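Local coordinates for protein trigger factor (Thermotoga maritima, PDB 2NSC) that probably acts as a chaperone that keeps newly made proteins open and as a peptidyl-prolyl isomerase, its N-terminal domain, the part described here, binding the ribosome, at residues D29-Y34 / E60-Y65; Y65-L70 / R92-V97; E2-E7 / V14-F19. One frame throughout, in Å; residues are numbered along the deposited sequence.

How the contacts relate
All three contacts belong to the N-terminal domain, which in trigger factors binds the ribosome; the isomerase activity belongs to the middle domain, absent from this chain. Contacts 1 and 2 are built on helix 62-71 and share Tyr65: contact 1 sets that helix against helix 21-36, contact 2 against the extended segment 92-97, and their centres lie about 9 Å apart. They also meet directly, through a salt bridge from Glu64 OE1 to Arg92 NH2 of 2.8 Å and a packing of Lys30 CB on Phe69 CG. Contact 3 is the hairpin at the chain start, centred about 15 Å from contact 2, which it touches where Phe19 meets Leu70; its nearest atoms stay about 9 Å from contact 1.

Contact 1. Residues D29-Y34 / E60-Y65; sequences DKAVRY and EEFQEY
Helix-helix packing inside the N-terminal domain of trigger factor joins Ala31, Val32 and Tyr34 of helix 21-36 to Phe62 and Tyr65, which lie one turn apart on helix 62-71. The backbones come nearest at Ala31 and Tyr65, whose CA atoms are 5.7 Å apart, and the small side chain of Ala31 suits so close an approach. Ala31 CB, pointing toward the other helix, meets Phe62 CZ at 3.8 Å and Tyr65 CB at 4.0 Å, so one methyl group is shared between the two aromatic residues.

Phe62 reaches across by the end of its ring. With CG anti to the backbone N (chi1 -176°), the ring extends from its helix, and Phe62 CZ also meets Val32 CG2 at 3.9 Å. That methyl lies at the ring edge, near its plane. The beta-branched Val32 thereby fills the flank of the ring with a short apolar branch, while its side chain also touches Lys51 and Leu54.

These residues lie where three helices come together, because helix 51-58 adds Lys55 against Phe62 and helix 21-36 adds Glu28 and Leu35 beside the same side chain. Further along, the two tyrosines cross at about a right angle as side chains, although their ring planes are 40° apart. The approach is oblique, with Tyr34 CE2 meeting Tyr65 CE1 at 3.6 Å. Ring carbons, not the hydroxyls, make this contact, and the flat rings supply apolar carbon to a partly exposed place. The Tyr65 side chain also touches Leu35.

Contact 2. Residues Y65-L70 / R92-V97; sequences YTLDFL and RELKDV
The bend of Arg92 at chi3 (46°), after a CG set beside the backbone N, turns its guanidinium onto helix 62-71, where Leu67 and Asp68 receive it. Leu67 CB sits over the centre of one guanidinium face, 3.7 Å from Arg92 CZ, so the flat cation rests on an aliphatic carbon while its N-H groups stay available at the edge. One of them is used there: Arg92 NH1 donates to Asp68 OD1 at 3.0 Å, with an N-H...O angle of 152°. The carboxylate oxygen is met on its anti side, from out of the carboxylate plane, and the two planes are 52° apart, an oblique salt bridge by a single bond. Arg92 NH2 forms a second salt bridge, with Glu64 OE1, one turn before Asp68 on the helix, so the cation spans two acids.

Here an extended segment without regular strand structure passes across a helix of the N-terminal domain. An alanine at Arg92 is likely to leave Asp68 and Glu64 without their shared cation and to uncover Leu67 CB.

Beyond the charged end the contact is apolar. Leu67 CD1 meets Leu94 CB at 4.0 Å, while Leu67 CD2 lies 3.7 Å from Glu93 O. Leu94 CD1 reaches the buried Thr66, touching Thr66 CG2 at 3.8 Å. Threonine suits this place because its CG2 packs on Leu94 while its OG1 is hydrogen-bonded to Phe62 O within the helix.

Contact 3. Residues E2-E7 / V14-F19; sequences EVKELE and VLEYVF
One face of the Tyr17 ring is met by Val3, whose CG2 stands over the ring centre, 3.8 Å from the centroid and 11° off the normal, in a CH-pi contact. The two side chains lie side by side and point the same way, as suits a non-hydrogen-bonded pair of antiparallel strands. Val3 CG2 also touches Leu15 CB at 3.9 Å, so this branched residue bridges the Tyr17 ring and the Leu15 side chain. Glu5 shares this face of the sheet; Leu15 CD2 packs against its CB.

On the reverse face are Glu2, Lys4, Glu7, Val14, Glu16 and Val18. Strands 2-9 and 12-18 form an antiparallel hairpin, in which Glu2 pairs with Val18 and Lys4 with Glu16 through two backbone bonds each; Glu16 N to Lys4 O is 2.8 Å. A classic beta bulge then follows: Leu6 and Glu7 both face Val14, with Leu6 N donating to Val14 O at 2.8 Å and Val14 N to Glu7 O at 2.9 Å. At the bulge both side chains meet Val14: Leu6 CD1 is 3.9 Å from Val14 CG1, and Glu7 CG is 3.7 Å from Val14 CG2. Leu6 also packs on Glu16 CB.

The hairpin is a surface element, yet its Tyr17 and Leu15 side is tied to the helical part of the domain: Tyr17 OH and Thr77 OG1, at the end of helix 74-77, share a hydrogen bond, and Leu15 and Tyr17 both pack on Leu78 just after it.

Contact 1. Residues D29-Y34 / E60-Y65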
loop_
_atom_site.group_PDB
_atom_site.type_symbol
_atom_site.label_atom_id
_atom_site.label_comp_id
_atom_site.label_asym_id
_atom_site.label_seq_id
_atom_site.Cartn_x
_atom_site.Cartn_y
_atom_site.Cartn_z
ATOM N N ASP A 29 5.041 -6.989 -4.088
ATOM C CA ASP A 29 5.902 -7.640 -5.084
ATOM C C ASP A 29 6.517 -6.633 -6.076
ATOM O O ASP A 29 7.675 -6.775 -6.461
ATOM C CB ASP A 29 5.116 -8.695 -5.879
ATOM C CG ASP A 29 4.836 -9.971 -5.088
ATOM O OD1 ASP A 29 5.514 -10.208 -4.057
ATOM O OD2 ASP A 29 3.944 -10.761 -5.519
ATOM N N LYS A 30 5.741 -5.641 -6.522
ATOM C CA LYS A 30 6.295 -4.623 -7.401
ATOM C C LYS A 30 7.354 -3.838 -6.640
ATOM O O LYS A 30 8.392 -3.486 -7.202
ATOM C CB LYS A 30 5.225 -3.666 -7.905
ATOM C CG LYS A 30 4.174 -4.290 -8.827
ATOM C CD LYS A 30 3.094 -3.279 -9.187
ATOM C CE LYS A 30 1.925 -3.957 -9.893
ATOM N NZ LYS A 30 0.913 -2.950 -10.354
ATOM N N ALA A 31 7.088 -3.567 -5.360
ATOM C CA ALA A 31 8.025 -2.833 -4.511
ATOM C C ALA A 31 9.358 -3.566 -4.375
ATOM O O ALA A 31 10.420 -2.954 -4.459
ATOM C CB ALA A 31 7.407 -2.575 -3.127
ATOM N N VAL A 32 9.306 -4.880 -4.173
ATOM C CA VAL A 32 10.522 -5.705 -4.112
ATOM C C VAL A 32 11.295 -5.622 -5.436
ATOM O O VAL A 32 12.500 -5.394 -5.454
ATOM C CB VAL A 32 10.178 -7.183 -3.742
ATOM C CG1 VAL A 32 11.382 -8.068 -3.855
ATOM C CG2 VAL A 32 9.562 -7.262 -2.334
ATOM N N ARG A 33 10.571 -5.800 -6.534
ATOM C CA ARG A 33 11.100 -5.702 -7.894
ATOM C C ARG A 33 11.797 -4.358 -8.126
ATOM O O ARG A 33 12.898 -4.298 -8.655
ATOM C CB ARG A 33 9.929 -5.858 -8.872
ATOM C CG ARG A 33 10.274 -6.232 -10.303
ATOM C CD ARG A 33 8.984 -6.663 -11.026
ATOM N NE ARG A 33 8.490 -7.870 -10.391
ATOM C CZ ARG A 33 7.221 -8.159 -10.136
ATOM N NH1 ARG A 33 6.230 -7.322 -10.455
ATOM N NH2 ARG A 33 6.957 -9.315 -9.542
ATOM N N TYR A 34 11.132 -3.279 -7.722
ATOM C CA TYR A 34 11.626 -1.926 -7.937
ATOM C C TYR A 34 12.913 -1.685 -7.146
ATOM O O TYR A 34 13.877 -1.118 -7.652
ATOM C CB TYR A 34 10.541 -0.939 -7.491
ATOM C CG TYR A 34 10.955 0.505 -7.542
ATOM C CD1 TYR A 34 10.821 1.247 -8.722
ATOM C CD2 TYR A 34 11.439 1.150 -6.409
ATOM C CE1 TYR A 34 11.195 2.595 -8.779
ATOM C CE2 TYR A 34 11.808 2.497 -6.460
ATOM C CZ TYR A 34 11.691 3.207 -7.648
ATOM O OH TYR A 34 12.064 4.535 -7.704
ATOM N N GLU A 60 9.059 0.707 8.324
ATOM C CA GLU A 60 7.815 1.400 7.946
ATOM C C GLU A 60 7.901 2.122 6.600
ATOM O O GLU A 60 6.880 2.491 6.034
ATOM C CB GLU A 60 7.340 2.351 9.057
ATOM C CG GLU A 60 7.164 1.662 10.422
ATOM C CD GLU A 60 6.287 2.441 11.396
ATOM O OE1 GLU A 60 6.623 3.603 11.725
ATOM O OE2 GLU A 60 5.263 1.876 11.851
ATOM N N GLU A 61 9.119 2.304 6.094
ATOM C CA GLU A 61 9.331 2.915 4.787
ATOM C C GLU A 61 8.932 1.987 3.639
ATOM O O GLU A 61 8.623 2.465 2.549
ATOM C CB GLU A 61 10.790 3.347 4.618
ATOM C CG GLU A 61 10.961 4.578 3.731
ATOM C CD GLU A 61 12.408 4.850 3.286
ATOM O OE1 GLU A 61 13.369 4.527 4.043
ATOM O OE2 GLU A 61 12.576 5.393 2.155
ATOM N N PHE A 62 8.938 0.672 3.878
ATOM C CA PHE A 62 8.559 -0.285 2.842
ATOM C C PHE A 62 7.114 -0.069 2.415
ATOM O O PHE A 62 6.802 -0.197 1.231
ATOM C CB PHE A 62 8.775 -1.743 3.268
ATOM C CG PHE A 62 8.487 -2.743 2.161
ATOM C CD1 PHE A 62 9.496 -3.110 1.252
ATOM C CD2 PHE A 62 7.214 -3.297 2.013
ATOM C CE1 PHE A 62 9.253 -4.004 0.214
ATOM C CE2 PHE A 62 6.946 -4.203 0.970
ATOM C CZ PHE A 62 7.969 -4.564 0.067
ATOM N N GLN A 63 6.252 0.262 3.381
ATOM C CA GLN A 63 4.840 0.567 3.140
ATOM C C GLN A 63 4.643 1.712 2.158
ATOM O O GLN A 63 3.675 1.722 1.407
ATOM C CB GLN A 63 4.140 1.008 4.432
ATOM C CG GLN A 63 4.004 0.008 5.532
ATOM C CD GLN A 63 3.123 0.551 6.647
ATOM O OE1 GLN A 63 2.555 1.660 6.545
ATOM N NE2 GLN A 63 2.974 -0.236 7.710
ATOM N N GLU A 64 5.526 2.713 2.225
ATOM C CA GLU A 64 5.453 3.872 1.336
ATOM C C GLU A 64 5.568 3.434 -0.119
ATOM O O GLU A 64 4.813 3.910 -0.973
ATOM C CB GLU A 64 6.553 4.881 1.667
ATOM C CG GLU A 64 6.418 5.498 3.060
ATOM C CD GLU A 64 5.017 6.084 3.327
ATOM O OE1 GLU A 64 4.453 6.793 2.449
ATOM O OE2 GLU A 64 4.485 5.833 4.435
ATOM N N TYR A 65 6.505 2.521 -0.382
ATOM C CA TYR A 65 6.690 1.949 -1.719
ATOM C C TYR A 65 5.491 1.103 -2.113
ATOM O O TYR A 65 5.021 1.158 -3.256
ATOM C CB TYR A 65 7.996 1.137 -1.792
ATOM C CG TYR A 65 9.244 1.998 -1.924
ATOM C CD1 TYR A 65 9.474 2.754 -3.091
ATOM C CD2 TYR A 65 10.190 2.082 -0.879
ATOM C CE1 TYR A 65 10.629 3.562 -3.237
ATOM C CE2 TYR A 65 11.355 2.915 -1.016
ATOM C CZ TYR A 65 11.559 3.638 -2.202
ATOM O OH TYR A 65 12.676 4.439 -2.374
#

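Contact 2. Residues Y65-L70 / R92-V97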
loop_
_atom_site.group_PDB
_atom_site.type_symbol
_atom_site.label_atom_id
_atom_site.label_comp_id
_atom_site.label_asym_id
_atom_site.label_seq_id
_atom_site.Cartn_x
_atom_site.Cartn_y
_atom_site.Cartn_z
ATOM N N TYR A 65 6.505 2.521 -0.382
ATOM C CA TYR A 65 6.690 1.949 -1.719
ATOM C C TYR A 65 5.491 1.103 -2.113
ATOM O O TYR A 65 5.021 1.158 -3.256
ATOM C CB TYR A 65 7.996 1.137 -1.792
ATOM C CG TYR A 65 9.244 1.998 -1.924
ATOM C CD1 TYR A 65 9.474 2.754 -3.091
ATOM C CD2 TYR A 65 10.190 2.082 -0.879
ATOM C CE1 TYR A 65 10.629 3.562 -3.237
ATOM C CE2 TYR A 65 11.355 2.915 -1.016
ATOM C CZ TYR A 65 11.559 3.638 -2.202
ATOM O OH TYR A 65 12.676 4.439 -2.374
ATOM N N THR A 66 4.978 0.336 -1.151
ATOM C CA THR A 66 3.756 -0.436 -1.380
ATOM C C THR A 66 2.595 0.470 -1.778
ATOM O O THR A 66 1.886 0.183 -2.742
ATOM C CB THR A 66 3.387 -1.339 -0.183
ATOM O OG1 THR A 66 4.487 -2.219 0.094
ATOM C CG2 THR A 66 2.171 -2.194 -0.512
ATOM N N LEU A 67 2.422 1.579 -1.070
ATOM C CA LEU A 67 1.350 2.497 -1.387
ATOM C C LEU A 67 1.571 3.171 -2.735
ATOM O O LEU A 67 0.604 3.399 -3.460
ATOM C CB LEU A 67 1.191 3.531 -0.276
ATOM C CG LEU A 67 0.464 3.033 0.961
ATOM C CD1 LEU A 67 0.844 3.903 2.163
ATOM C CD2 LEU A 67 -1.054 3.000 0.730
ATOM N N ASP A 68 2.826 3.482 -3.083
ATOM C CA ASP A 68 3.145 4.055 -4.416
ATOM C C ASP A 68 2.584 3.176 -5.526
ATOM O O ASP A 68 1.951 3.659 -6.447
ATOM C CB ASP A 68 4.655 4.171 -4.646
ATOM C CG ASP A 68 5.282 5.348 -3.916
ATOM O OD1 ASP A 68 4.551 6.294 -3.542
ATOM O OD2 ASP A 68 6.517 5.328 -3.712
ATOM N N PHE A 69 2.849 1.874 -5.437
ATOM C CA PHE A 69 2.373 0.958 -6.456
ATOM C C PHE A 69 0.859 0.722 -6.411
ATOM O O PHE A 69 0.241 0.480 -7.450
ATOM C CB PHE A 69 3.187 -0.339 -6.457
ATOM C CG PHE A 69 4.556 -0.173 -7.071
ATOM C CD1 PHE A 69 4.696 -0.052 -8.455
ATOM C CD2 PHE A 69 5.695 -0.080 -6.259
ATOM C CE1 PHE A 69 5.963 0.129 -9.026
ATOM C CE2 PHE A 69 6.947 0.104 -6.807
ATOM C CZ PHE A 69 7.094 0.216 -8.187
ATOM N N LEU A 70 0.253 0.806 -5.231
ATOM C CA LEU A 70 -1.199 0.732 -5.170
ATOM C C LEU A 70 -1.808 1.927 -5.905
ATOM O O LEU A 70 -2.775 1.768 -6.640
ATOM C CB LEU A 70 -1.716 0.654 -3.735
ATOM C CG LEU A 70 -1.565 -0.671 -2.982
ATOM C CD1 LEU A 70 -2.003 -0.425 -1.561
ATOM C CD2 LEU A 70 -2.388 -1.817 -3.619
ATOM N N ARG A 92 -3.185 8.868 2.270
ATOM C CA ARG A 92 -2.686 7.488 2.101
ATOM C C ARG A 92 -2.613 6.815 3.446
ATOM O O ARG A 92 -2.292 7.457 4.450
ATOM C CB ARG A 92 -1.281 7.487 1.501
ATOM C CG ARG A 92 -1.267 7.604 -0.020
ATOM C CD ARG A 92 0.050 8.210 -0.578
ATOM N NE ARG A 92 1.281 7.652 -0.013
ATOM C CZ ARG A 92 2.209 7.020 -0.726
ATOM N NH1 ARG A 92 2.036 6.859 -2.033
ATOM N NH2 ARG A 92 3.306 6.553 -0.136
ATOM N N GLU A 93 -2.872 5.512 3.472
ATOM C CA GLU A 93 -2.835 4.760 4.714
ATOM C C GLU A 93 -2.650 3.269 4.427
ATOM O O GLU A 93 -3.339 2.712 3.585
ATOM C CB GLU A 93 -4.144 5.010 5.481
ATOM C CG GLU A 93 -4.273 4.313 6.834
ATOM C CD GLU A 93 -5.705 4.420 7.378
ATOM O OE1 GLU A 93 -6.554 3.541 7.059
ATOM O OE2 GLU A 93 -5.993 5.409 8.102
ATOM N N LEU A 94 -1.704 2.636 5.108
ATOM C CA LEU A 94 -1.594 1.181 5.098
ATOM C C LEU A 94 -1.490 0.670 6.539
ATOM O O LEU A 94 -0.668 1.160 7.301
ATOM C CB LEU A 94 -0.393 0.723 4.274
ATOM C CG LEU A 94 -0.333 -0.779 3.941
ATOM C CD1 LEU A 94 0.376 -1.005 2.643
ATOM C CD2 LEU A 94 0.340 -1.577 5.023
ATOM N N LYS A 95 -2.335 -0.299 6.906
ATOM C CA LYS A 95 -2.282 -0.936 8.242
ATOM C C LYS A 95 -1.924 -2.409 8.079
ATOM O O LYS A 95 -2.651 -3.163 7.410
ATOM C CB LYS A 95 -3.632 -0.853 8.965
ATOM C CG LYS A 95 -4.254 0.542 9.077
ATOM C CD LYS A 95 -3.363 1.455 9.872
ATOM C CE LYS A 95 -3.965 2.836 10.027
ATOM N NZ LYS A 95 -2.960 3.729 10.667
ATOM N N ASP A 96 -0.813 -2.824 8.683
ATOM C CA ASP A 96 -0.407 -4.225 8.620
ATOM C C ASP A 96 -1.417 -5.111 9.339
ATOM O O ASP A 96 -2.240 -4.634 10.132
ATOM C CB ASP A 96 0.982 -4.430 9.227
ATOM C CG ASP A 96 2.098 -3.896 8.339
ATOM O OD1 ASP A 96 2.064 -4.115 7.091
ATOM O OD2 ASP A 96 3.029 -3.265 8.898
ATOM N N VAL A 97 -1.342 -6.407 9.054
ATOM C CA VAL A 97 -2.199 -7.370 9.684
ATOM C C VAL A 97 -2.054 -7.193 11.194
ATOM O O VAL A 97 -0.976 -6.880 11.701
ATOM C CB VAL A 97 -1.859 -8.821 9.263
ATOM C CG1 VAL A 97 -0.406 -9.209 9.676
ATOM C CG2 VAL A 97 -2.902 -9.810 9.841
#

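Contact 3. Residues E2-E7 / V14-F19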
loop_
_atom_site.group_PDB
_atom_site.type_symbol
_atom_site.label_atom_id
_atom_site.label_comp_id
_atom_site.label_asym_id
_atom_site.label_seq_id
_atom_site.Cartn_x
_atom_site.Cartn_y
_atom_site.Cartn_z
ATOM N N GLU A 2 -12.245 -1.578 -3.805
ATOM C CA GLU A 2 -13.556 -0.964 -3.607
ATOM C C GLU A 2 -13.430 0.554 -3.553
ATOM O O GLU A 2 -12.728 1.084 -2.696
ATOM C CB GLU A 2 -14.216 -1.518 -2.328
ATOM C CG GLU A 2 -14.358 -3.056 -2.343
ATOM C CD GLU A 2 -15.297 -3.615 -1.274
ATOM O OE1 GLU A 2 -15.059 -3.364 -0.063
ATOM O OE2 GLU A 2 -16.262 -4.333 -1.649
ATOM N N VAL A 3 -14.096 1.256 -4.459
ATOM C CA VAL A 3 -14.060 2.721 -4.439
ATOM C C VAL A 3 -15.370 3.331 -3.925
ATOM O O VAL A 3 -16.460 2.911 -4.299
ATOM C CB VAL A 3 -13.696 3.312 -5.820
ATOM C CG1 VAL A 3 -14.739 2.946 -6.845
ATOM C CG2 VAL A 3 -13.563 4.827 -5.740
ATOM N N LYS A 4 -15.257 4.323 -3.060
ATOM C CA LYS A 4 -16.431 4.941 -2.482
ATOM C C LYS A 4 -16.345 6.441 -2.735
ATOM O O LYS A 4 -15.300 7.050 -2.513
ATOM C CB LYS A 4 -16.513 4.602 -0.978
ATOM C CG LYS A 4 -17.575 5.360 -0.204
ATOM C CD LYS A 4 -17.457 5.141 1.297
ATOM C CE LYS A 4 -18.468 5.997 2.058
ATOM N NZ LYS A 4 -18.229 5.941 3.548
ATOM N N GLU A 5 -17.431 7.035 -3.217
ATOM C CA GLU A 5 -17.460 8.490 -3.408
ATOM C C GLU A 5 -17.721 9.166 -2.062
ATOM O O GLU A 5 -18.785 9.004 -1.485
ATOM C CB GLU A 5 -18.504 8.900 -4.451
ATOM C CG GLU A 5 -18.529 10.389 -4.733
ATOM C CD GLU A 5 -19.566 10.793 -5.782
ATOM O OE1 GLU A 5 -19.460 10.365 -6.936
ATOM O OE2 GLU A 5 -20.483 11.568 -5.459
ATOM N N LEU A 6 -16.744 9.914 -1.558
ATOM C CA LEU A 6 -16.912 10.616 -0.281
ATOM C C LEU A 6 -17.725 11.896 -0.432
ATOM O O LEU A 6 -18.501 12.251 0.455
ATOM C CB LEU A 6 -15.559 10.916 0.370
ATOM C CG LEU A 6 -14.681 9.736 0.784
ATOM C CD1 LEU A 6 -13.379 10.241 1.423
ATOM C CD2 LEU A 6 -15.431 8.802 1.746
ATOM N N GLU A 7 -17.537 12.596 -1.548
ATOM C CA GLU A 7 -18.318 13.792 -1.828
ATOM C C GLU A 7 -18.201 14.252 -3.264
ATOM O O GLU A 7 -17.201 13.986 -3.955
ATOM C CB GLU A 7 -17.989 14.946 -0.863
ATOM C CG GLU A 7 -16.690 15.672 -1.119
ATOM C CD GLU A 7 -16.428 16.784 -0.110
ATOM O OE1 GLU A 7 -17.306 17.648 0.074
ATOM O OE2 GLU A 7 -15.341 16.805 0.500
ATOM N N VAL A 14 -14.416 13.541 -4.684
ATOM C CA VAL A 14 -13.491 12.873 -3.744
ATOM C C VAL A 14 -13.811 11.372 -3.684
ATOM O O VAL A 14 -14.953 10.956 -3.424
ATOM C CB VAL A 14 -13.566 13.506 -2.333
ATOM C CG1 VAL A 14 -12.577 12.868 -1.378
ATOM C CG2 VAL A 14 -13.326 15.009 -2.416
ATOM N N LEU A 15 -12.805 10.561 -3.965
ATOM C CA LEU A 15 -13.009 9.131 -4.046
ATOM C C LEU A 15 -12.035 8.479 -3.103
ATOM O O LEU A 15 -10.868 8.872 -3.059
ATOM C CB LEU A 15 -12.738 8.629 -5.465
ATOM C CG LEU A 15 -13.555 9.221 -6.628
ATOM C CD1 LEU A 15 -12.993 8.694 -7.942
ATOM C CD2 LEU A 15 -15.019 8.850 -6.505
ATOM N N GLU A 16 -12.520 7.491 -2.360
ATOM C CA GLU A 16 -11.701 6.722 -1.455
ATOM C C GLU A 16 -11.566 5.292 -1.958
ATOM O O GLU A 16 -12.565 4.549 -2.027
ATOM C CB GLU A 16 -12.340 6.707 -0.077
ATOM C CG GLU A 16 -11.562 5.892 0.931
ATOM C CD GLU A 16 -12.174 5.991 2.297
ATOM O OE1 GLU A 16 -13.239 5.363 2.502
ATOM O OE2 GLU A 16 -11.596 6.701 3.165
ATOM N N TYR A 17 -10.334 4.914 -2.301
ATOM C CA TYR A 17 -10.017 3.574 -2.797
ATOM C C TYR A 17 -9.541 2.726 -1.631
ATOM O O TYR A 17 -8.624 3.111 -0.931
ATOM C CB TYR A 17 -8.922 3.644 -3.872
ATOM C CG TYR A 17 -9.401 4.174 -5.199
ATOM C CD1 TYR A 17 -9.681 3.293 -6.253
ATOM C CD2 TYR A 17 -9.618 5.544 -5.402
ATOM C CE1 TYR A 17 -10.140 3.761 -7.501
ATOM C CE2 TYR A 17 -10.090 6.040 -6.643
ATOM C CZ TYR A 17 -10.345 5.135 -7.687
ATOM O OH TYR A 17 -10.784 5.568 -8.905
ATOM N N VAL A 18 -10.183 1.582 -1.420
ATOM C CA VAL A 18 -9.783 0.609 -0.400
ATOM C C VAL A 18 -9.302 -0.652 -1.123
ATOM O O VAL A 18 -10.031 -1.234 -1.934
ATOM C CB VAL A 18 -10.967 0.269 0.537
ATOM C CG1 VAL A 18 -10.588 -0.828 1.548
ATOM C CG2 VAL A 18 -11.444 1.526 1.270
ATOM N N PHE A 19 -8.076 -1.062 -0.821
ATOM C CA PHE A 19 -7.424 -2.140 -1.539
ATOM C C PHE A 19 -7.477 -3.429 -0.734
ATOM O O PHE A 19 -7.311 -3.416 0.487
ATOM C CB PHE A 19 -5.975 -1.770 -1.882
ATOM C CG PHE A 19 -5.856 -0.523 -2.711
ATOM C CD1 PHE A 19 -5.976 -0.580 -4.092
ATOM C CD2 PHE A 19 -5.669 0.724 -2.108
ATOM C CE1 PHE A 19 -5.882 0.589 -4.870
ATOM C CE2 PHE A 19 -5.565 1.879 -2.874
ATOM C CZ PHE A 19 -5.685 1.817 -4.266
#